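Local coordinates for protein pyruvate kinase (Cryptosporidium parvum, PDB 4DRS) that probably catalyses the last step of glycolysis, transferring a phosphoryl group from phosphoenolpyruvate to ADP to give pyruvate and ATP, at residues G105-T110 against K266-I271; S164-A169 against D183-K188; I429-T434 against E481-N486. One frame throughout, in Å; residues are numbered along the deposited sequence.

Contact 1: residues G105-T110 against K266-I271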
loop_
_atom_site.group_PDB
_atom_site.type_symbol
_atom_site.label_atom_id
_atom_site.label_comp_id
_atom_site.label_asym_id
_atom_site.label_seq_id
_atom_site.Cartn_x
_atom_site.Cartn_y
_atom_site.Cartn_z
ATOM N N GLY A 105 -14.702 -14.624 35.117
ATOM C CA GLY A 105 -16.081 -14.615 34.643
ATOM C C GLY A 105 -16.665 -16.012 34.722
ATOM O O GLY A 105 -15.930 -17.005 34.664
ATOM N N ILE A 106 -17.987 -16.097 34.861
ATOM C CA ILE A 106 -18.665 -17.394 34.915
ATOM C C ILE A 106 -19.707 -17.511 33.805
ATOM O O ILE A 106 -20.552 -16.628 33.640
ATOM C CB ILE A 106 -19.282 -17.687 36.304
ATOM C CG1 ILE A 106 -18.233 -17.475 37.401
ATOM C CG2 ILE A 106 -19.805 -19.116 36.364
ATOM C CD1 ILE A 106 -18.769 -17.527 38.814
ATOM N N MET A 107 -19.620 -18.613 33.055
ATOM C CA MET A 107 -20.435 -18.866 31.871
ATOM C C MET A 107 -21.329 -20.096 32.063
ATOM O O MET A 107 -20.857 -21.176 32.434
ATOM C CB MET A 107 -19.524 -19.070 30.649
ATOM C CG MET A 107 -20.206 -19.631 29.400
ATOM S SD MET A 107 -19.064 -19.960 28.028
ATOM C CE MET A 107 -18.770 -18.309 27.393
ATOM N N LEU A 108 -22.621 -19.918 31.800
ATOM C CA LEU A 108 -23.554 -21.030 31.739
ATOM C C LEU A 108 -23.782 -21.390 30.267
ATOM O O LEU A 108 -24.175 -20.544 29.458
ATOM C CB LEU A 108 -24.862 -20.671 32.454
ATOM C CG LEU A 108 -26.001 -21.696 32.528
ATOM C CD1 LEU A 108 -26.863 -21.453 33.758
ATOM C CD2 LEU A 108 -26.853 -21.663 31.265
ATOM N N ASP A 109 -23.500 -22.645 29.934
ATOM C CA ASP A 109 -23.655 -23.166 28.578
ATOM C C ASP A 109 -24.898 -24.044 28.592
ATOM O O ASP A 109 -24.921 -25.070 29.276
ATOM C CB ASP A 109 -22.410 -23.984 28.191
ATOM C CG ASP A 109 -22.390 -24.394 26.720
ATOM O OD1 ASP A 109 -23.408 -24.902 26.189
ATOM O OD2 ASP A 109 -21.324 -24.230 26.089
ATOM N N THR A 110 -25.934 -23.634 27.861
ATOM C CA THR A 110 -27.225 -24.331 27.906
ATOM C C THR A 110 -27.149 -25.717 27.291
ATOM O O THR A 110 -26.369 -25.956 26.369
ATOM C CB THR A 110 -28.364 -23.549 27.206
ATOM O OG1 THR A 110 -28.056 -23.382 25.816
ATOM C CG2 THR A 110 -28.572 -22.182 27.862
ATOM N N LYS A 266 -24.325 -11.375 29.361
ATOM C CA LYS A 266 -24.042 -11.376 27.927
ATOM C C LYS A 266 -24.418 -12.672 27.225
ATOM O O LYS A 266 -24.144 -13.766 27.714
ATOM C CB LYS A 266 -22.579 -10.996 27.671
ATOM C CG LYS A 266 -22.344 -9.503 27.803
ATOM C CD LYS A 266 -20.934 -9.178 28.257
ATOM C CE LYS A 266 -20.911 -7.820 28.949
ATOM N NZ LYS A 266 -21.734 -7.804 30.199
ATOM N N ILE A 267 -25.072 -12.523 26.078
ATOM C CA ILE A 267 -25.516 -13.652 25.273
ATOM C C ILE A 267 -24.454 -13.990 24.239
ATOM O O ILE A 267 -24.107 -13.165 23.389
ATOM C CB ILE A 267 -26.856 -13.355 24.564
ATOM C CG1 ILE A 267 -27.948 -13.062 25.598
ATOM C CG2 ILE A 267 -27.253 -14.518 23.656
ATOM C CD1 ILE A 267 -29.221 -12.490 25.003
ATOM N N ILE A 268 -23.941 -15.207 24.332
ATOM C CA ILE A 268 -22.951 -15.701 23.394
ATOM C C ILE A 268 -23.587 -16.838 22.607
ATOM O O ILE A 268 -23.887 -17.892 23.161
ATOM C CB ILE A 268 -21.666 -16.147 24.129
ATOM C CG1 ILE A 268 -21.084 -14.954 24.899
ATOM C CG2 ILE A 268 -20.645 -16.724 23.152
ATOM C CD1 ILE A 268 -19.986 -15.321 25.865
ATOM N N SER A 269 -23.836 -16.603 21.325
ATOM C CA SER A 269 -24.511 -17.593 20.499
ATOM C C SER A 269 -23.516 -18.586 19.918
ATOM O O SER A 269 -22.478 -18.196 19.379
ATOM C CB SER A 269 -25.310 -16.920 19.393
ATOM O OG SER A 269 -26.368 -16.157 19.941
ATOM N N LYS A 270 -23.842 -19.867 20.057
ATOM C CA LYS A 270 -23.009 -20.948 19.555
ATOM C C LYS A 270 -23.490 -21.382 18.182
ATOM O O LYS A 270 -24.630 -21.835 18.021
ATOM C CB LYS A 270 -23.034 -22.137 20.516
ATOM C CG LYS A 270 -22.379 -21.857 21.864
ATOM C CD LYS A 270 -22.752 -22.894 22.909
ATOM C CE LYS A 270 -22.228 -24.274 22.549
ATOM N NZ LYS A 270 -22.710 -25.280 23.529
ATOM N N ILE A 271 -22.618 -21.215 17.193
ATOM C CA ILE A 271 -22.871 -21.689 15.848
ATOM C C ILE A 271 -22.393 -23.133 15.789
ATOM O O ILE A 271 -21.191 -23.403 15.837
ATOM C CB ILE A 271 -22.159 -20.810 14.796
ATOM C CG1 ILE A 271 -22.464 -19.317 15.034
ATOM C CG2 ILE A 271 -22.523 -21.250 13.378
ATOM C CD1 ILE A 271 -23.935 -18.954 15.048
#
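Asp109 and Lys270 form the polar half of this contact, a salt bridge whose shorter arm, Lys270 NZ to Asp109 OD1, measures 2.8 Å. OD1 offers its syn lone pair, the one on the side of the other oxygen, so the ammonium sits before the mouth of the carboxylate. The second arm, Lys270 NZ to Asp109 OD2, is weak at 3.1 Å. A bend in the lysine chain at chi3 (65°) folds CE back beside CB, and the amine end turns onto the carboxylate; the two side chains cross at about a right angle. Both charges have further partners: Arg74 NE bridges to Asp109 OD2, and Ser236 OG is hydrogen-bonded to Lys270 NZ. Arg74 is an ADP-binding residue and a glycerol lies close to Lys270, which places this end of the contact in the active-site region.

The apolar half is a single methyl pair, Met107 CE on Ile268 CD1 at 3.6 Å. Met107 is extended as far as SD and then folds at chi3 (-77°), which carries CE across the end of Ile268.

The CA atoms of Met107 and Lys266 are 9.2 Å apart, too far for neighbouring strands. Strand 232-235 runs between them in the eight-stranded parallel TIM barrel, and the four side chains meet in its interior. Phe232 and Ala234 of that strand flank the contact, Met291 of strand 289-293 touches Met107, Ile268 and Lys270, and helix 241-252 packs outside on Ile267 and Ser269.

Contact 2: residues S164-A169 against D183-K188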
loop_
_atom_site.group_PDB
_atom_site.type_symbol
_atom_site.label_atom_id
_atom_site.label_comp_id
_atom_site.label_asym_id
_atom_site.label_seq_id
_atom_site.Cartn_x
_atom_site.Cartn_y
_atom_site.Cartn_z
ATOM N N SER A 164 -34.334 -44.479 7.419
ATOM C CA SER A 164 -33.557 -43.379 8.010
ATOM C C SER A 164 -32.399 -43.903 8.855
ATOM O O SER A 164 -32.481 -44.992 9.431
ATOM C CB SER A 164 -34.445 -42.472 8.871
ATOM O OG SER A 164 -35.431 -41.813 8.094
ATOM N N THR A 165 -31.326 -43.121 8.921
ATOM C CA THR A 165 -30.157 -43.484 9.719
ATOM C C THR A 165 -30.137 -42.736 11.055
ATOM O O THR A 165 -30.365 -41.525 11.102
ATOM C CB THR A 165 -28.834 -43.249 8.955
ATOM O OG1 THR A 165 -28.744 -41.875 8.552
ATOM C CG2 THR A 165 -28.755 -44.146 7.719
ATOM N N VAL A 166 -29.883 -43.471 12.134
ATOM C CA VAL A 166 -29.793 -42.892 13.470
ATOM C C VAL A 166 -28.369 -43.070 13.985
ATOM O O VAL A 166 -27.858 -44.191 14.038
ATOM C CB VAL A 166 -30.801 -43.539 14.450
ATOM C CG1 VAL A 166 -30.765 -42.841 15.801
ATOM C CG2 VAL A 166 -32.212 -43.509 13.878
ATOM N N LEU A 167 -27.730 -41.958 14.346
ATOM C CA LEU A 167 -26.348 -41.975 14.830
ATOM C C LEU A 167 -26.269 -41.751 16.333
ATOM O O LEU A 167 -26.924 -40.861 16.870
ATOM C CB LEU A 167 -25.493 -40.933 14.097
ATOM C CG LEU A 167 -25.300 -41.083 12.583
ATOM C CD1 LEU A 167 -24.495 -39.913 12.035
ATOM C CD2 LEU A 167 -24.635 -42.403 12.215
ATOM N N ILE A 168 -25.461 -42.564 17.005
ATOM C CA ILE A 168 -25.290 -42.462 18.452
ATOM C C ILE A 168 -23.819 -42.228 18.802
ATOM O O ILE A 168 -22.927 -42.809 18.177
ATOM C CB ILE A 168 -25.868 -43.697 19.184
ATOM C CG1 ILE A 168 -27.359 -43.845 18.854
ATOM C CG2 ILE A 168 -25.664 -43.584 20.691
ATOM C CD1 ILE A 168 -28.007 -45.124 19.342
ATOM N N ALA A 169 -23.588 -41.363 19.794
ATOM C CA ALA A 169 -22.250 -40.977 20.266
ATOM C C ALA A 169 -21.386 -40.321 19.180
ATOM O O ALA A 169 -20.186 -40.590 19.075
ATOM C CB ALA A 169 -21.531 -42.159 20.912
ATOM N N ASP A 183 -44.293 -45.513 20.610
ATOM C CA ASP A 183 -43.299 -44.914 21.498
ATOM C C ASP A 183 -41.910 -45.560 21.387
ATOM O O ASP A 183 -41.168 -45.628 22.371
ATOM C CB ASP A 183 -43.802 -44.918 22.952
ATOM C CG ASP A 183 -44.213 -46.304 23.442
ATOM O OD1 ASP A 183 -43.511 -47.299 23.152
ATOM O OD2 ASP A 183 -45.244 -46.392 24.144
ATOM N N PHE A 184 -41.566 -46.024 20.186
ATOM C CA PHE A 184 -40.291 -46.708 19.950
ATOM C C PHE A 184 -39.947 -46.833 18.467
ATOM O O PHE A 184 -40.801 -46.641 17.601
ATOM C CB PHE A 184 -40.313 -48.107 20.579
ATOM C CG PHE A 184 -41.176 -49.091 19.840
ATOM C CD1 PHE A 184 -42.550 -49.142 20.063
ATOM C CD2 PHE A 184 -40.616 -49.967 18.913
ATOM C CE1 PHE A 184 -43.347 -50.049 19.380
ATOM C CE2 PHE A 184 -41.408 -50.875 18.225
ATOM C CZ PHE A 184 -42.775 -50.916 18.459
ATOM N N ILE A 185 -38.685 -47.159 18.194
ATOM C CA ILE A 185 -38.239 -47.566 16.859
ATOM C C ILE A 185 -37.329 -48.785 16.969
ATOM O O ILE A 185 -36.668 -48.986 17.989
ATOM C CB ILE A 185 -37.501 -46.438 16.086
ATOM C CG1 ILE A 185 -36.258 -45.957 16.851
ATOM C CG2 ILE A 185 -38.451 -45.291 15.755
ATOM C CD1 ILE A 185 -35.318 -45.101 16.029
ATOM N N VAL A 186 -37.314 -49.604 15.922
ATOM C CA VAL A 186 -36.405 -50.742 15.843
ATOM C C VAL A 186 -35.414 -50.479 14.713
ATOM O O VAL A 186 -35.809 -50.213 13.576
ATOM C CB VAL A 186 -37.154 -52.077 15.615
ATOM C CG1 VAL A 186 -36.185 -53.251 15.637
ATOM C CG2 VAL A 186 -38.240 -52.272 16.665
ATOM N N CYS A 187 -34.128 -50.541 15.043
ATOM C CA CYS A 187 -33.068 -50.268 14.083
ATOM C C CYS A 187 -32.205 -51.498 13.828
ATOM O O CYS A 187 -32.269 -52.477 14.575
ATOM C CB CYS A 187 -32.194 -49.115 14.575
ATOM S SG CYS A 187 -33.071 -47.553 14.787
ATOM N N LYS A 188 -31.408 -51.435 12.765
ATOM C CA LYS A 188 -30.460 -52.493 12.442
ATOM C C LYS A 188 -29.042 -51.951 12.582
ATOM O O LYS A 188 -28.635 -51.055 11.835
ATOM C CB LYS A 188 -30.702 -53.015 11.023
ATOM C CG LYS A 188 -29.933 -54.284 10.678
ATOM C CD LYS A 188 -30.132 -54.688 9.222
ATOM C CE LYS A 188 -29.359 -53.783 8.272
ATOM N NZ LYS A 188 -29.572 -54.171 6.850
#
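Val166 is the residue of 164-169 that meets the other segment, touching Ile185 and Cys187. The approach to it begins at Ser164, whose backbone pairs with Val177 and whose OG is bonded to Gln161 N. Thr165 directs its CB away from 183-188 and rests on Pro204.

At Val166 the side chain turns inward. CG1 takes the position anti to the backbone N (chi1 -175°), which leaves CG2 to make both cross-contacts: 4.1 Å to Ile185 CD1 and 4.2 Å to Cys187 SG. Val166 and Ile185 reach toward each other tip to tip. Ile185 has CG1 between its backbone N and carbonyl carbon (chi1 59°), with the chain extended beyond it to CD1. Met201 and Leu203 also touch Val166, while Ile136 lies against both Ile185 and Cys187.

Strand 173-180 runs antiparallel between the two segments, so 165-168 and 184-188 are the outer members of a three-strand meander. Their CA atoms come within 8.1 Å at Val166 and Cys187, evidence of a strongly curled sheet with these side chains on its inner surface. This is the all-beta B domain of pyruvate kinases, the mobile lid beside the catalytic barrel.

Leu167 packs on Ser174, Asn202 and Pro204, and Ile168 on Leu173 and Met201. Ala169 adopts a left-handed backbone conformation (phi 60°) as the chain turns toward strand 173-180, with its O accepting from Ser172 OG.

Contact 3: residues I429-T434 against E481-N486. With SO4 (sulfate ion), chain C.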
loop_
_atom_site.group_PDB
_atom_site.type_symbol
_atom_site.label_atom_id
_atom_site.label_comp_id
_atom_site.label_asym_id
_atom_site.label_seq_id
_atom_site.Cartn_x
_atom_site.Cartn_y
_atom_site.Cartn_z
ATOM N N ILE A 429 -4.879 2.619 29.362
ATOM C CA ILE A 429 -5.754 2.573 30.530
ATOM C C ILE A 429 -7.077 3.262 30.215
ATOM O O ILE A 429 -7.090 4.393 29.728
ATOM C CB ILE A 429 -5.096 3.213 31.773
ATOM C CG1 ILE A 429 -3.741 2.562 32.051
ATOM C CG2 ILE A 429 -6.005 3.090 32.992
ATOM C CD1 ILE A 429 -2.892 3.310 33.062
ATOM N N THR A 430 -8.184 2.571 30.482
ATOM C CA THR A 430 -9.508 3.132 30.230
ATOM C C THR A 430 -10.395 3.126 31.479
ATOM O O THR A 430 -10.584 2.093 32.118
ATOM C CB THR A 430 -10.215 2.456 29.025
ATOM O OG1 THR A 430 -11.495 3.063 28.814
ATOM C CG2 THR A 430 -10.399 0.955 29.244
ATOM N N ILE A 431 -10.907 4.298 31.833
ATOM C CA ILE A 431 -11.845 4.424 32.938
ATOM C C ILE A 431 -13.237 4.249 32.346
ATOM O O ILE A 431 -13.663 5.034 31.505
ATOM C CB ILE A 431 -11.711 5.791 33.653
ATOM C CG1 ILE A 431 -10.307 5.955 34.250
ATOM C CG2 ILE A 431 -12.765 5.948 34.739
ATOM C CD1 ILE A 431 -10.003 7.354 34.750
ATOM N N THR A 432 -13.930 3.199 32.775
ATOM C CA THR A 432 -15.206 2.826 32.176
ATOM C C THR A 432 -16.216 2.359 33.221
ATOM O O THR A 432 -15.847 1.749 34.226
ATOM C CB THR A 432 -15.025 1.757 31.069
ATOM O OG1 THR A 432 -16.289 1.477 30.457
ATOM C CG2 THR A 432 -14.422 0.463 31.627
ATOM N N GLU A 433 -17.487 2.663 32.979
ATOM C CA GLU A 433 -18.561 2.249 33.873
ATOM C C GLU A 433 -19.364 1.096 33.268
ATOM O O GLU A 433 -20.128 0.435 33.972
ATOM C CB GLU A 433 -19.484 3.434 34.192
ATOM C CG GLU A 433 -20.287 3.268 35.482
ATOM C CD GLU A 433 -21.593 4.059 35.490
ATOM O OE1 GLU A 433 -22.240 4.173 34.424
ATOM O OE2 GLU A 433 -21.984 4.554 36.571
ATOM N N THR A 434 -19.189 0.860 31.967
ATOM C CA THR A 434 -19.926 -0.190 31.258
ATOM C C THR A 434 -19.016 -1.202 30.569
ATOM O O THR A 434 -19.455 -2.300 30.237
ATOM C CB THR A 434 -20.890 0.387 30.192
ATOM O OG1 THR A 434 -20.143 1.083 29.186
ATOM C CG2 THR A 434 -21.922 1.327 30.819
ATOM N N GLU A 481 -7.662 11.534 37.990
ATOM C CA GLU A 481 -6.245 11.650 38.344
ATOM C C GLU A 481 -5.808 10.533 39.293
ATOM O O GLU A 481 -4.814 9.848 39.038
ATOM C CB GLU A 481 -5.943 13.021 38.969
ATOM C CG GLU A 481 -6.645 14.208 38.314
ATOM C CD GLU A 481 -6.209 14.447 36.878
ATOM O OE1 GLU A 481 -5.019 14.761 36.658
ATOM O OE2 GLU A 481 -7.064 14.332 35.971
ATOM N N VAL A 482 -6.566 10.352 40.374
ATOM C CA VAL A 482 -6.287 9.330 41.387
ATOM C C VAL A 482 -6.369 7.919 40.797
ATOM O O VAL A 482 -5.466 7.101 41.002
ATOM C CB VAL A 482 -7.244 9.454 42.604
ATOM C CG1 VAL A 482 -6.947 8.386 43.649
ATOM C CG2 VAL A 482 -7.153 10.843 43.225
ATOM N N VAL A 483 -7.454 7.652 40.066
ATOM C CA VAL A 483 -7.676 6.363 39.403
ATOM C C VAL A 483 -6.480 5.975 38.531
ATOM O O VAL A 483 -5.994 4.849 38.610
ATOM C CB VAL A 483 -8.974 6.370 38.559
ATOM C CG1 VAL A 483 -9.076 5.118 37.698
ATOM C CG2 VAL A 483 -10.196 6.490 39.459
ATOM N N ILE A 484 -6.006 6.919 37.723
ATOM C CA ILE A 484 -4.870 6.692 36.832
ATOM C C ILE A 484 -3.588 6.424 37.624
ATOM O O ILE A 484 -2.828 5.507 37.292
ATOM C CB ILE A 484 -4.686 7.869 35.841
ATOM C CG1 ILE A 484 -5.839 7.898 34.832
ATOM C CG2 ILE A 484 -3.349 7.781 35.112
ATOM C CD1 ILE A 484 -6.108 9.269 34.244
ATOM N N SER A 485 -3.367 7.218 38.673
ATOM C CA SER A 485 -2.214 7.053 39.563
ATOM C C SER A 485 -2.167 5.655 40.169
ATOM O O SER A 485 -1.147 4.971 40.076
ATOM C CB SER A 485 -2.228 8.101 40.679
ATOM O OG SER A 485 -2.207 9.412 40.149
ATOM N N ASN A 486 -3.273 5.234 40.780
ATOM C CA ASN A 486 -3.362 3.902 41.371
ATOM C C ASN A 486 -3.147 2.803 40.334
ATOM O O ASN A 486 -2.456 1.818 40.603
ATOM C CB ASN A 486 -4.707 3.703 42.078
ATOM C CG ASN A 486 -4.905 4.649 43.252
ATOM O OD1 ASN A 486 -3.972 5.316 43.701
ATOM N ND2 ASN A 486 -6.132 4.708 43.755
HETATM S S SO4 C . -17.766 3.780 28.871
HETATM O O1 SO4 C . -17.174 4.947 29.554
HETATM O O2 SO4 C . -16.679 3.008 28.241
HETATM O O3 SO4 C . -18.470 2.920 29.848
HETATM O O4 SO4 C . -18.746 4.220 27.856
#
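Ile431 and Val483 meet through aliphatic branches, with no flat group at the interface; the nearby planar group is the Glu481 carbonyl, within the helix and one turn before Ser485. Its oxygen accepts from opposite faces of its plane: Ser485 OG at 2.9 Å, lying 38° out of the plane, and Ser485 N, the ordinary helical donor, at 3.0 Å. The serine hydroxyl is thus folded back onto its own helix.

The contact itself is apolar. Ile431 and Val483 reach toward each other tip to tip, with Val483 CG1 3.8 Å from both CG1 and CD1 of Ile431. That valine methyl stands anti to its backbone N (chi1 171°), the orientation that delivers it to the strand. Ile431 CD1 extends further, to 4.2 Å from Ile484 CG1, so the isoleucine spans two consecutive helix residues.

Beyond the strand, the loop grips a sulfate oxygen, O3, with Thr434 OG1 (2.6 Å), Thr434 N (3.0 Å) and the longer Glu433 N (3.3 Å). Thr432 OG1 accepts from Gly435 N and lies close to both O2 and O3, its proton not assigned between them; Thr437 OG1 binds the same ion. Just before helix 436-443, this arrangement is consistent with the effector phosphate loop of pyruvate kinases regulated by fructose 1,6-bisphosphate, and the helix start would probably favour an anion.

In the C-terminal alpha/beta domain, strand 427-431 lies between 449-454 and 502-506. Helix 480-493 covers one face through Val483 and Ile484, which also touch Cys453 and Ala505 of those neighbours; helix 436-443 packs on the other face against Thr430.

How the contacts relate
From the N terminus, the chain first enters contact 1 at 105-110, a strand of the catalytic barrel. It then leaves for the B domain, where contact 2 closes a short loop of 13 residues, joining the outer strands of a meander. Only after returning to the barrel does it reach 266-271 and complete contact 1, which links two barrel strands across an intervening one; contact 2 thus falls wholly within the larger loop. Contact 3 follows in series, closing 46 residues and tying a helix to the sheet of the C-terminal domain. No pair crosses along the chain. The centres of contacts 2 and 3 are 59 Å apart, on opposite sides of the chain's centre.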